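PDB 2D4P: Fe-S binding reductase, putative from Thermus thermophilus, which is of uncharacterised function but has the GNAT acetyltransferase fold and may therefore transfer acyl groups. Local coordinates for residues M1-P5 with E74-L79; D10-L14 with F38-E42; R16-R21 with R67-R71; T34-F38 with A82-A87; A50-A54 with V63-R67. All blocks are in the same frame, centred on the assembly; numbering follows the deposited sequence.

Interaction 1 of 5, residues M1-P5 with E74-L79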
# COMPACT_ATOMS: atom_id res chain seq x y z
N MET A 1 -12.30 -8.69 -10.07
CA MET A 1 -11.61 -7.87 -9.04
C MET A 1 -11.48 -6.41 -9.41
O MET A 1 -11.16 -6.06 -10.53
CB MET A 1 -10.22 -8.40 -8.73
CG MET A 1 -9.79 -7.88 -7.38
SD MET A 1 -8.37 -8.54 -6.72
CE MET A 1 -8.68 -10.28 -6.74
N ARG A 2 -11.74 -5.54 -8.43
CA ARG A 2 -11.69 -4.10 -8.64
C ARG A 2 -10.94 -3.40 -7.52
O ARG A 2 -10.81 -3.93 -6.42
CB ARG A 2 -13.11 -3.49 -8.75
CG ARG A 2 -13.91 -3.95 -9.94
CD ARG A 2 -13.35 -3.54 -11.29
NE ARG A 2 -14.22 -4.05 -12.38
CZ ARG A 2 -14.13 -5.28 -12.91
NH1 ARG A 2 -13.24 -6.17 -12.49
NH2 ARG A 2 -14.97 -5.63 -13.87
N PHE A 3 -10.46 -2.19 -7.84
CA PHE A 3 -9.62 -1.40 -6.97
C PHE A 3 -10.17 0.01 -6.83
O PHE A 3 -10.39 0.70 -7.84
CB PHE A 3 -8.19 -1.41 -7.52
CG PHE A 3 -7.70 -2.80 -7.79
CD1 PHE A 3 -7.05 -3.53 -6.80
CD2 PHE A 3 -7.94 -3.40 -9.03
CE1 PHE A 3 -6.63 -4.84 -7.06
CE2 PHE A 3 -7.56 -4.69 -9.28
CZ PHE A 3 -6.91 -5.43 -8.29
N ARG A 4 -10.44 0.43 -5.60
CA ARG A 4 -11.10 1.70 -5.37
C ARG A 4 -10.63 2.37 -4.09
O ARG A 4 -10.07 1.73 -3.20
CB ARG A 4 -12.63 1.50 -5.31
CG ARG A 4 -13.11 0.55 -4.19
CD ARG A 4 -14.64 0.53 -4.09
NE ARG A 4 -15.15 -0.34 -3.03
CZ ARG A 4 -15.24 -0.03 -1.73
NH1 ARG A 4 -14.85 1.15 -1.28
NH2 ARG A 4 -15.75 -0.91 -0.89
N PRO A 5 -10.90 3.68 -3.99
CA PRO A 5 -10.70 4.39 -2.73
C PRO A 5 -11.64 3.77 -1.73
O PRO A 5 -12.72 3.27 -2.08
CB PRO A 5 -11.15 5.81 -3.02
CG PRO A 5 -10.99 5.92 -4.49
CD PRO A 5 -11.44 4.57 -5.02
N GLU A 74 -2.75 -11.46 -7.66
CA GLU A 74 -3.62 -10.59 -8.43
C GLU A 74 -4.05 -9.36 -7.62
O GLU A 74 -3.98 -8.24 -8.12
CB GLU A 74 -4.84 -11.37 -8.98
CG GLU A 74 -5.75 -10.50 -9.81
CD GLU A 74 -7.05 -11.17 -10.24
OE1 GLU A 74 -7.25 -12.35 -9.90
OE2 GLU A 74 -7.87 -10.48 -10.91
N ALA A 75 -4.48 -9.54 -6.38
CA ALA A 75 -4.89 -8.41 -5.54
C ALA A 75 -3.70 -7.46 -5.30
O ALA A 75 -3.79 -6.24 -5.42
CB ALA A 75 -5.47 -8.91 -4.25
N LEU A 76 -2.55 -8.04 -4.97
CA LEU A 76 -1.37 -7.23 -4.67
C LEU A 76 -0.93 -6.44 -5.88
O LEU A 76 -0.59 -5.26 -5.77
CB LEU A 76 -0.26 -8.15 -4.16
CG LEU A 76 -0.53 -8.75 -2.78
CD1 LEU A 76 0.52 -9.87 -2.49
CD2 LEU A 76 -0.53 -7.71 -1.68
N ARG A 77 -0.91 -7.08 -7.04
CA ARG A 77 -0.52 -6.40 -8.28
C ARG A 77 -1.43 -5.22 -8.60
O ARG A 77 -0.96 -4.14 -8.96
CB ARG A 77 -0.49 -7.36 -9.47
CG ARG A 77 0.66 -8.30 -9.49
CD ARG A 77 0.69 -9.12 -10.78
NE ARG A 77 0.89 -8.26 -11.95
CZ ARG A 77 0.88 -8.71 -13.20
NH1 ARG A 77 0.70 -9.99 -13.48
NH2 ARG A 77 1.06 -7.86 -14.20
N GLY A 78 -2.74 -5.42 -8.47
CA GLY A 78 -3.69 -4.38 -8.82
C GLY A 78 -3.62 -3.21 -7.87
O GLY A 78 -3.76 -2.05 -8.27
N LEU A 79 -3.38 -3.50 -6.58
CA LEU A 79 -3.16 -2.44 -5.60
C LEU A 79 -1.90 -1.62 -5.95
O LEU A 79 -1.90 -0.39 -5.92
CB LEU A 79 -3.06 -3.02 -4.20
CG LEU A 79 -4.35 -3.57 -3.60
CD1 LEU A 79 -4.08 -4.45 -2.44
CD2 LEU A 79 -5.32 -2.45 -3.24
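The ring of F3 lies over the backbone of G78. This is a CH-pi contact: CA of G78 stands 3.7 Å from the centroid of the F3 ring, 25° off the ring normal and offset toward the rim. Glycine permits this fit, since a beta carbon at G78 would run into CZ of F3. The same ring meets the helix backbone obliquely in two places. CE1 of F3 is 3.6 Å from O of A75 and 3.5 Å from N of L79. O of A75 and N of L79 are already hydrogen-bonded to each other within the helix.

Apolar contacts add to this. CD2 of L79 reaches CD1 of F3 at 4.1 Å. On the N-terminal side M1 uses its sulfur, with SD 3.7 Å from CA of A75 and 3.8 Å from CB of A75. CG of M1 is anti to the backbone N, and a bend at the last torsion (chi3 -54°) turns the methyl CE toward the carboxylate of E74. E74 comes from the opposite direction with an extended chain. Its OE2 lies 3.8 Å from CB of M1, a van der Waals touch.

Strand 2-4 crosses the helix segment 74-79 at 41°, with axes 8.8 Å apart at closest. The strand is an edge of the sheet and pairs with strand 38-42. F3 also rests on A40, and L79 on F38 and A40. Farther round the helix, L76 packs on I68 of strand 61-70 and on helix 104-112. The contact thus seats the first strand on the helix that covers this face of the GNAT sheet.

Interaction 2 of 5, residues D10-L14 with F38-E42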
# COMPACT_ATOMS: atom_id res chain seq x y z
N ASP A 10 -15.94 1.31 5.00
CA ASP A 10 -15.09 0.17 4.71
C ASP A 10 -14.20 -0.27 5.86
O ASP A 10 -13.37 -1.15 5.69
CB ASP A 10 -14.18 0.53 3.54
CG ASP A 10 -14.93 0.71 2.26
OD1 ASP A 10 -15.79 -0.14 1.91
OD2 ASP A 10 -14.71 1.67 1.51
N LEU A 11 -14.36 0.34 7.02
CA LEU A 11 -13.50 -0.00 8.15
C LEU A 11 -13.46 -1.54 8.45
O LEU A 11 -12.38 -2.13 8.53
CB LEU A 11 -13.89 0.83 9.37
CG LEU A 11 -13.03 0.65 10.62
CD1 LEU A 11 -11.59 1.02 10.37
CD2 LEU A 11 -13.64 1.47 11.75
N ASP A 12 -14.62 -2.19 8.55
CA ASP A 12 -14.69 -3.64 8.75
C ASP A 12 -14.03 -4.48 7.66
O ASP A 12 -13.36 -5.46 7.97
CB ASP A 12 -16.15 -4.08 8.90
CG ASP A 12 -16.75 -3.61 10.20
OD1 ASP A 12 -15.97 -3.18 11.06
OD2 ASP A 12 -17.97 -3.68 10.46
N ARG A 13 -14.23 -4.10 6.40
CA ARG A 13 -13.60 -4.76 5.27
C ARG A 13 -12.09 -4.68 5.37
O ARG A 13 -11.41 -5.68 5.14
CB ARG A 13 -14.01 -4.08 3.96
CG ARG A 13 -15.43 -4.31 3.51
CD ARG A 13 -15.68 -3.61 2.19
NE ARG A 13 -16.97 -3.91 1.58
CZ ARG A 13 -18.08 -3.26 1.84
NH1 ARG A 13 -18.10 -2.27 2.73
NH2 ARG A 13 -19.20 -3.62 1.21
N LEU A 14 -11.56 -3.50 5.70
CA LEU A 14 -10.12 -3.36 5.86
C LEU A 14 -9.61 -4.29 6.97
O LEU A 14 -8.63 -4.97 6.80
CB LEU A 14 -9.72 -1.93 6.19
CG LEU A 14 -9.89 -0.90 5.06
CD1 LEU A 14 -9.29 0.45 5.53
CD2 LEU A 14 -9.21 -1.35 3.83
N PHE A 38 -5.85 2.44 -1.44
CA PHE A 38 -6.87 1.69 -2.16
C PHE A 38 -7.30 0.42 -1.45
O PHE A 38 -6.56 -0.15 -0.66
CB PHE A 38 -6.36 1.36 -3.57
CG PHE A 38 -6.08 2.57 -4.37
CD1 PHE A 38 -4.83 3.15 -4.34
CD2 PHE A 38 -7.11 3.20 -5.07
CE1 PHE A 38 -4.59 4.30 -5.00
CE2 PHE A 38 -6.87 4.37 -5.78
CZ PHE A 38 -5.61 4.91 -5.76
N LEU A 39 -8.51 -0.02 -1.79
CA LEU A 39 -9.08 -1.30 -1.41
C LEU A 39 -9.28 -2.14 -2.67
O LEU A 39 -9.70 -1.60 -3.71
CB LEU A 39 -10.43 -1.07 -0.73
CG LEU A 39 -11.30 -2.26 -0.29
CD1 LEU A 39 -10.64 -3.01 0.88
CD2 LEU A 39 -12.68 -1.78 0.11
N ALA A 40 -8.93 -3.42 -2.58
CA ALA A 40 -9.20 -4.42 -3.60
C ALA A 40 -10.38 -5.28 -3.15
O ALA A 40 -10.45 -5.66 -1.98
CB ALA A 40 -8.01 -5.31 -3.79
N GLU A 41 -11.28 -5.59 -4.07
CA GLU A 41 -12.49 -6.36 -3.80
C GLU A 41 -12.76 -7.30 -4.96
O GLU A 41 -12.63 -6.87 -6.07
CB GLU A 41 -13.69 -5.42 -3.85
CG GLU A 41 -13.95 -4.67 -2.60
CD GLU A 41 -15.16 -3.77 -2.75
OE1 GLU A 41 -15.58 -3.31 -3.86
OE2 GLU A 41 -15.69 -3.49 -1.69
N GLU A 42 -13.20 -8.53 -4.68
CA GLU A 42 -13.71 -9.46 -5.69
C GLU A 42 -15.18 -9.65 -5.39
O GLU A 42 -15.55 -10.34 -4.43
CB GLU A 42 -12.99 -10.81 -5.61
CG GLU A 42 -13.34 -11.79 -6.73
CD GLU A 42 -12.64 -11.42 -8.02
OE1 GLU A 42 -11.48 -11.83 -8.23
OE2 GLU A 42 -13.26 -10.70 -8.81
O HOH W 1 -15.75 -5.81 -0.25
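R13 and E41 face each other across this contact as a loose ion pair. NE of R13 is 3.5 Å from OE2 of E41, but the oxygen lies well out of the guanidinium plane, so the direct pairing is by charge only. The planes of guanidinium and carboxylate stand 55° apart. A water makes the directed link: it accepts from NE of R13 at 2.9 Å, in the guanidinium plane, and donates to OE2 of E41 at 2.7 Å.

Beneath the charges L39 fills the space between helix and strand. Its CG is anti to the backbone N (chi1 177°), which swings the branched end toward 10-14. CD1 of L39 meets CD2 of L14 at 3.7 Å, and CD2 of L39 lies 3.9 Å from OD1 of D10.

D10 positions R13 through a salt bridge from OD1 to NH1 of R13, at 3.2 Å. The strongest partner of both acids is R4, which pairs with OD2 of D10 and OE2 of E41. Two arginines thus probably offset two nearby carboxylates.

Helix 11-16 lies against strand 38-42, between strands 2-4 and 45-56 of the sheet. L14 continues the packing onto F49, and onto L28 of helix 25-34.

Interaction 3 of 5, residues R16-R21 with R67-R71; sequences RLAGKR and RIEGR
The carbonyl oxygen of A18 is gripped by two donors from opposite faces of its plane. One is NH2 of R67, 2.9 Å from O of A18. The other is N of R21, whose bond closes a type II' turn from A18 to R21 with G19 at positive phi. R67 also holds the far end of this turn: NH1 of R67 donates to O of R21 at 2.7 Å and 161°, and NH2 of R67 adds a weak bond to that oxygen.

The chain of R67 is extended from CG to NE, which carries its guanidinium up from the strand to the turn. NE of R67 meets OE2 of E69 at 2.8 Å, on the anti lone pair. O of A18, O of R21 and OE2 of E69 all lie near the guanidinium plane of R67. The guanidinium of R21 stacks on one face, centres 4.0 Å apart and planes at 22°. NH1 of R21 makes a long ion pair with OE2 of E69.

CD2 of L17 touches the edge of the R71 guanidinium, and R71 pairs with E45.

Bonds along its edge fix R67 in rotation and tie the turn to strand 61-70. E69 probably eases the stacking of two like charges.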
# COMPACT_ATOMS: atom_id res chain seq x y z
N ARG A 16 -10.96 -6.95 8.14
CA ARG A 16 -11.03 -8.36 7.74
C ARG A 16 -9.74 -8.80 7.04
O ARG A 16 -9.40 -9.99 7.06
CB ARG A 16 -12.25 -8.61 6.83
CG ARG A 16 -13.51 -8.98 7.58
CD ARG A 16 -14.74 -9.00 6.68
NE ARG A 16 -14.67 -10.13 5.76
CZ ARG A 16 -15.44 -10.29 4.67
NH1 ARG A 16 -16.35 -9.37 4.34
NH2 ARG A 16 -15.27 -11.38 3.92
N LEU A 17 -9.04 -7.85 6.41
CA LEU A 17 -7.76 -8.10 5.75
C LEU A 17 -6.52 -7.79 6.59
O LEU A 17 -5.41 -8.05 6.16
CB LEU A 17 -7.65 -7.23 4.48
CG LEU A 17 -8.71 -7.52 3.42
CD1 LEU A 17 -8.92 -6.29 2.54
CD2 LEU A 17 -8.35 -8.77 2.61
N ALA A 18 -6.72 -7.22 7.78
CA ALA A 18 -5.62 -6.63 8.55
C ALA A 18 -4.96 -7.58 9.57
O ALA A 18 -4.01 -7.19 10.25
CB ALA A 18 -6.13 -5.39 9.27
N GLY A 19 -5.45 -8.81 9.66
CA GLY A 19 -4.86 -9.82 10.50
C GLY A 19 -4.79 -9.35 11.96
O GLY A 19 -5.80 -8.90 12.53
N LYS A 20 -3.60 -9.44 12.55
CA LYS A 20 -3.41 -9.11 13.96
C LYS A 20 -2.94 -7.68 14.16
O LYS A 20 -2.49 -7.33 15.24
CB LYS A 20 -2.42 -10.09 14.58
CG LYS A 20 -2.94 -11.51 14.62
CD LYS A 20 -1.89 -12.47 15.11
CE LYS A 20 -2.39 -13.88 15.02
NZ LYS A 20 -1.43 -14.86 15.62
N ARG A 21 -3.00 -6.87 13.10
CA ARG A 21 -2.60 -5.47 13.16
C ARG A 21 -3.72 -4.60 12.59
O ARG A 21 -3.77 -4.28 11.40
CB ARG A 21 -1.28 -5.24 12.42
CG ARG A 21 -0.10 -5.93 13.04
CD ARG A 21 1.12 -6.00 12.13
NE ARG A 21 1.35 -4.74 11.41
CZ ARG A 21 1.70 -4.63 10.12
NH1 ARG A 21 1.86 -5.71 9.35
NH2 ARG A 21 1.89 -3.41 9.61
N ARG A 67 1.80 0.24 4.12
CA ARG A 67 1.28 -1.08 4.33
C ARG A 67 0.55 -1.60 3.11
O ARG A 67 -0.24 -0.88 2.51
CB ARG A 67 0.30 -1.09 5.51
CG ARG A 67 -0.11 -2.47 5.89
CD ARG A 67 -0.78 -2.53 7.21
NE ARG A 67 -1.13 -3.91 7.55
CZ ARG A 67 -1.91 -4.20 8.57
NH1 ARG A 67 -2.41 -3.22 9.31
NH2 ARG A 67 -2.22 -5.48 8.82
N ILE A 68 0.77 -2.87 2.81
CA ILE A 68 -0.02 -3.53 1.76
C ILE A 68 -0.36 -4.93 2.25
O ILE A 68 0.47 -5.63 2.84
CB ILE A 68 0.70 -3.50 0.39
CG1 ILE A 68 -0.26 -4.00 -0.70
CG2 ILE A 68 1.99 -4.33 0.38
CD1 ILE A 68 0.31 -3.87 -2.14
N GLU A 69 -1.62 -5.30 2.05
CA GLU A 69 -2.12 -6.61 2.38
C GLU A 69 -2.90 -7.12 1.19
O GLU A 69 -3.56 -6.34 0.50
CB GLU A 69 -3.02 -6.56 3.63
CG GLU A 69 -2.35 -5.99 4.88
CD GLU A 69 -1.17 -6.82 5.40
OE1 GLU A 69 -1.01 -7.99 5.02
OE2 GLU A 69 -0.41 -6.28 6.23
N GLY A 70 -2.84 -8.42 0.96
CA GLY A 70 -3.57 -9.02 -0.14
C GLY A 70 -3.63 -10.53 -0.12
O GLY A 70 -2.68 -11.20 0.28
N ARG A 71 -4.76 -11.05 -0.59
CA ARG A 71 -5.06 -12.48 -0.52
C ARG A 71 -4.55 -13.27 -1.72
O ARG A 71 -4.63 -14.52 -1.74
CB ARG A 71 -6.55 -12.64 -0.40
CG ARG A 71 -7.06 -12.35 0.98
CD ARG A 71 -8.24 -13.23 1.36
NE ARG A 71 -9.35 -12.43 1.84
CZ ARG A 71 -10.61 -12.83 1.90
NH1 ARG A 71 -10.95 -14.07 1.53
NH2 ARG A 71 -11.53 -11.99 2.37
O HOH W 2 -3.22 -9.17 7.33

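Interaction 4 of 5, residues T34-F38 with A82-A87; sequences TGHSF and AVVKSA
ND1 of H36 donates to OG of S86 at 2.8 Å and 169°, with the hydroxyl near the plane of the imidazole. S86 extends the hydrogen-bond relay, since its OG donates to O of V83 at 2.7 Å. Its first torsion (chi1 77°) sets OG between the backbone N and the carbonyl carbon, where it serves both partners. O of V83 also accepts the helix bond from N of A87. Replacing H36 by an alanine would probably leave OG of S86 without its donor and open a gap between loop and helix.

The F38 ring has CG anti to the carbonyl carbon (chi1 -61°), turned toward the helix. CB of A82 stands over the centre of one face, 3.7 Å from the ring centroid, a CH-pi contact. CE1 of F38 comes 3.5 Å from O of A82.

CG2 of V83 packs 3.5 Å from O of H36, a buried carbonyl oxygen with no polar partner in the model. An ST turn holds the loop: N of H36 donates to OG1 of T34 at 3.0 Å.

The loop thus leads from helix 25-34 into strand 38-42 along helix 73-89. V83 reaches beyond it to strands 45-56, 61-70 and 94-97.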
# COMPACT_ATOMS: atom_id res chain seq x y z
N THR A 34 -5.20 10.74 1.41
CA THR A 34 -3.93 10.88 0.65
C THR A 34 -4.13 10.93 -0.84
O THR A 34 -3.35 11.55 -1.56
CB THR A 34 -2.93 9.73 0.91
OG1 THR A 34 -3.54 8.48 0.57
CG2 THR A 34 -2.54 9.63 2.39
N GLY A 35 -5.17 10.25 -1.31
CA GLY A 35 -5.34 9.96 -2.74
C GLY A 35 -4.44 8.87 -3.31
O GLY A 35 -4.41 8.68 -4.51
N HIS A 36 -3.74 8.16 -2.45
CA HIS A 36 -2.79 7.11 -2.81
C HIS A 36 -3.12 5.74 -2.22
O HIS A 36 -2.38 4.79 -2.44
CB HIS A 36 -1.37 7.52 -2.40
CG HIS A 36 -0.89 8.77 -3.08
ND1 HIS A 36 -0.79 8.86 -4.45
CD2 HIS A 36 -0.56 9.99 -2.59
CE1 HIS A 36 -0.36 10.07 -4.77
NE2 HIS A 36 -0.23 10.78 -3.67
N SER A 37 -4.23 5.63 -1.51
CA SER A 37 -4.58 4.41 -0.77
C SER A 37 -5.84 3.78 -1.38
O SER A 37 -6.77 4.48 -1.81
CB SER A 37 -4.80 4.74 0.70
OG SER A 37 -3.62 5.30 1.25
N PHE A 38 -5.85 2.44 -1.44
CA PHE A 38 -6.87 1.69 -2.16
C PHE A 38 -7.30 0.42 -1.45
O PHE A 38 -6.56 -0.15 -0.66
CB PHE A 38 -6.36 1.36 -3.57
CG PHE A 38 -6.08 2.57 -4.37
CD1 PHE A 38 -4.83 3.15 -4.34
CD2 PHE A 38 -7.11 3.20 -5.07
CE1 PHE A 38 -4.59 4.30 -5.00
CE2 PHE A 38 -6.87 4.37 -5.78
CZ PHE A 38 -5.61 4.91 -5.76
N ALA A 82 -2.64 0.59 -8.81
CA ALA A 82 -3.50 1.71 -8.46
C ALA A 82 -2.64 2.78 -7.75
O ALA A 82 -2.77 3.97 -8.00
CB ALA A 82 -4.65 1.25 -7.56
N VAL A 83 -1.75 2.33 -6.87
CA VAL A 83 -0.86 3.27 -6.20
C VAL A 83 0.04 3.99 -7.22
O VAL A 83 0.17 5.23 -7.17
CB VAL A 83 -0.00 2.59 -5.11
CG1 VAL A 83 1.03 3.57 -4.60
CG2 VAL A 83 -0.91 2.05 -3.95
N VAL A 84 0.64 3.25 -8.14
CA VAL A 84 1.54 3.80 -9.16
C VAL A 84 0.78 4.80 -10.01
O VAL A 84 1.28 5.89 -10.27
CB VAL A 84 2.23 2.68 -10.00
CG1 VAL A 84 2.90 3.25 -11.25
CG2 VAL A 84 3.25 1.98 -9.15
N LYS A 85 -0.40 4.44 -10.49
CA LYS A 85 -1.21 5.39 -11.27
C LYS A 85 -1.45 6.70 -10.50
O LYS A 85 -1.29 7.79 -11.06
CB LYS A 85 -2.55 4.78 -11.66
CG LYS A 85 -3.37 5.70 -12.53
CD LYS A 85 -4.68 5.07 -12.88
CE LYS A 85 -5.45 5.95 -13.85
NZ LYS A 85 -5.69 7.30 -13.31
N SER A 86 -1.82 6.59 -9.23
CA SER A 86 -2.08 7.77 -8.40
C SER A 86 -0.80 8.63 -8.23
O SER A 86 -0.84 9.86 -8.13
CB SER A 86 -2.67 7.37 -7.06
OG SER A 86 -1.71 6.84 -6.15
N ALA A 87 0.36 7.98 -8.24
CA ALA A 87 1.63 8.68 -8.16
C ALA A 87 1.94 9.38 -9.48
O ALA A 87 2.32 10.55 -9.50
CB ALA A 87 2.72 7.69 -7.79

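Interaction 5 of 5, residues A50-A54 with V63-R67; sequences ALAQA and VLVTR
A52 and two valines form the apolar centre of this antiparallel hairpin, strands 45-56 and 61-70 of the GNAT sheet. CB of A52 lies 3.9 Å from CG1 of V63 and 4.1 Å from CG2 of V65. V83 of helix 73-89 covers V63 and V65 on this face. L51, Q53, L64 and R67 point to the other. There L51 and R67 run side by side, and CD1 of L51 touches CB of R67 at 4.1 Å. L51 and Q53 also meet F31 of helix 25-34.

The backbones join through two hydrogen-bonded pairs, Q53 with L64 and L51 with R67. N of L51 donates to O of R67 at 2.8 Å. Between the pairs the register slips by one: T66 and R67 both face L51, a classic beta bulge, with T66 near helical as is usual at the first bulge position. O of L51 accepts from N of R67, and weakly from N of T66. A bulge in the fourth strand, near where the fourth and fifth strands part at the acetyl-CoA site, is a hallmark of GNAT enzymes. A similar role is plausible here.

Q53 and T66 form the polar edge. CG of Q53 sits between the backbone N and the carbonyl carbon (chi1 67°), and the chain then extends toward the bulge. NE2 of Q53 donates to OG1 of T66 at 3.3 Å and 169°. A leucine in place of Q53 would probably leave the T66 hydroxyl without its amide donor and let it turn. In the bond as it stands, OG1 of T66 lies near the amide plane of Q53.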
# COMPACT_ATOMS: atom_id res chain seq x y z
N ALA A 50 -4.03 -1.14 0.29
CA ALA A 50 -2.73 -0.48 0.32
C ALA A 50 -2.90 0.87 1.01
O ALA A 50 -3.77 1.64 0.63
CB ALA A 50 -2.17 -0.29 -1.08
N LEU A 51 -2.08 1.11 2.03
CA LEU A 51 -2.01 2.40 2.71
C LEU A 51 -0.74 3.06 2.24
O LEU A 51 0.33 2.54 2.47
CB LEU A 51 -1.95 2.22 4.22
CG LEU A 51 -3.05 1.35 4.80
CD1 LEU A 51 -2.91 1.38 6.31
CD2 LEU A 51 -4.45 1.77 4.35
N ALA A 52 -0.89 4.17 1.54
CA ALA A 52 0.23 4.88 0.92
C ALA A 52 0.05 6.39 1.05
O ALA A 52 -1.05 6.90 1.19
CB ALA A 52 0.41 4.48 -0.53
N GLN A 53 1.17 7.10 1.00
CA GLN A 53 1.17 8.55 1.23
C GLN A 53 2.36 9.21 0.59
O GLN A 53 3.42 8.59 0.40
CB GLN A 53 1.16 8.87 2.75
CG GLN A 53 2.44 8.45 3.45
CD GLN A 53 2.33 8.67 4.97
OE1 GLN A 53 2.21 9.81 5.41
NE2 GLN A 53 2.33 7.58 5.73
N ALA A 54 2.18 10.50 0.28
CA ALA A 54 3.25 11.31 -0.27
C ALA A 54 4.15 11.87 0.79
O ALA A 54 3.69 12.39 1.82
CB ALA A 54 2.68 12.45 -1.11
N VAL A 63 6.04 8.51 -3.12
CA VAL A 63 4.91 7.87 -2.48
C VAL A 63 5.42 6.61 -1.79
O VAL A 63 5.97 5.73 -2.42
CB VAL A 63 3.77 7.59 -3.49
CG1 VAL A 63 2.80 6.53 -2.89
CG2 VAL A 63 3.02 8.88 -3.78
N LEU A 64 5.29 6.58 -0.46
CA LEU A 64 5.64 5.42 0.32
C LEU A 64 4.41 4.59 0.64
O LEU A 64 3.40 5.10 1.16
CB LEU A 64 6.29 5.87 1.62
CG LEU A 64 6.89 4.79 2.50
CD1 LEU A 64 7.99 3.95 1.81
CD2 LEU A 64 7.44 5.48 3.78
N VAL A 65 4.49 3.32 0.31
CA VAL A 65 3.45 2.36 0.68
C VAL A 65 3.81 1.85 2.08
O VAL A 65 4.69 1.01 2.25
CB VAL A 65 3.34 1.18 -0.32
CG1 VAL A 65 2.18 0.28 0.08
CG2 VAL A 65 3.18 1.65 -1.76
N THR A 66 3.11 2.38 3.05
CA THR A 66 3.27 2.10 4.43
C THR A 66 2.87 0.70 4.77
O THR A 66 3.47 0.03 5.63
CB THR A 66 2.38 3.18 5.19
OG1 THR A 66 2.82 4.50 4.76
CG2 THR A 66 2.64 3.12 6.60
N ARG A 67 1.80 0.24 4.12
CA ARG A 67 1.28 -1.08 4.33
C ARG A 67 0.55 -1.60 3.11
O ARG A 67 -0.24 -0.88 2.51
CB ARG A 67 0.30 -1.09 5.51
CG ARG A 67 -0.11 -2.47 5.89
CD ARG A 67 -0.78 -2.53 7.21
NE ARG A 67 -1.13 -3.91 7.55
CZ ARG A 67 -1.91 -4.20 8.57
NH1 ARG A 67 -2.41 -3.22 9.31
NH2 ARG A 67 -2.22 -5.48 8.82

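In the fold
The five contacts build on one sheet; interaction 5 lies within it. Helix 73-89 serves interactions 1 and 4, whose centres are 11 Å apart; helix 11-16 and the loop after it meet the other face in interactions 2 and 3. Interactions 1 and 2 are joined by a salt bridge, R4 NH2 to E41 OE2 at 2.7 Å. Interactions 4 and 5 are close, with centres 8 Å apart, and meet through S37 OG and A52 N at 3.0 Å. F38 belongs to interactions 2 and 4, R67 to interactions 3 and 5. Interactions 3 and 4 lie about 18 Å apart between centres. The bulge in interaction 5 probably marks where acetyl-CoA would bind if this protein works as other GNAT members do.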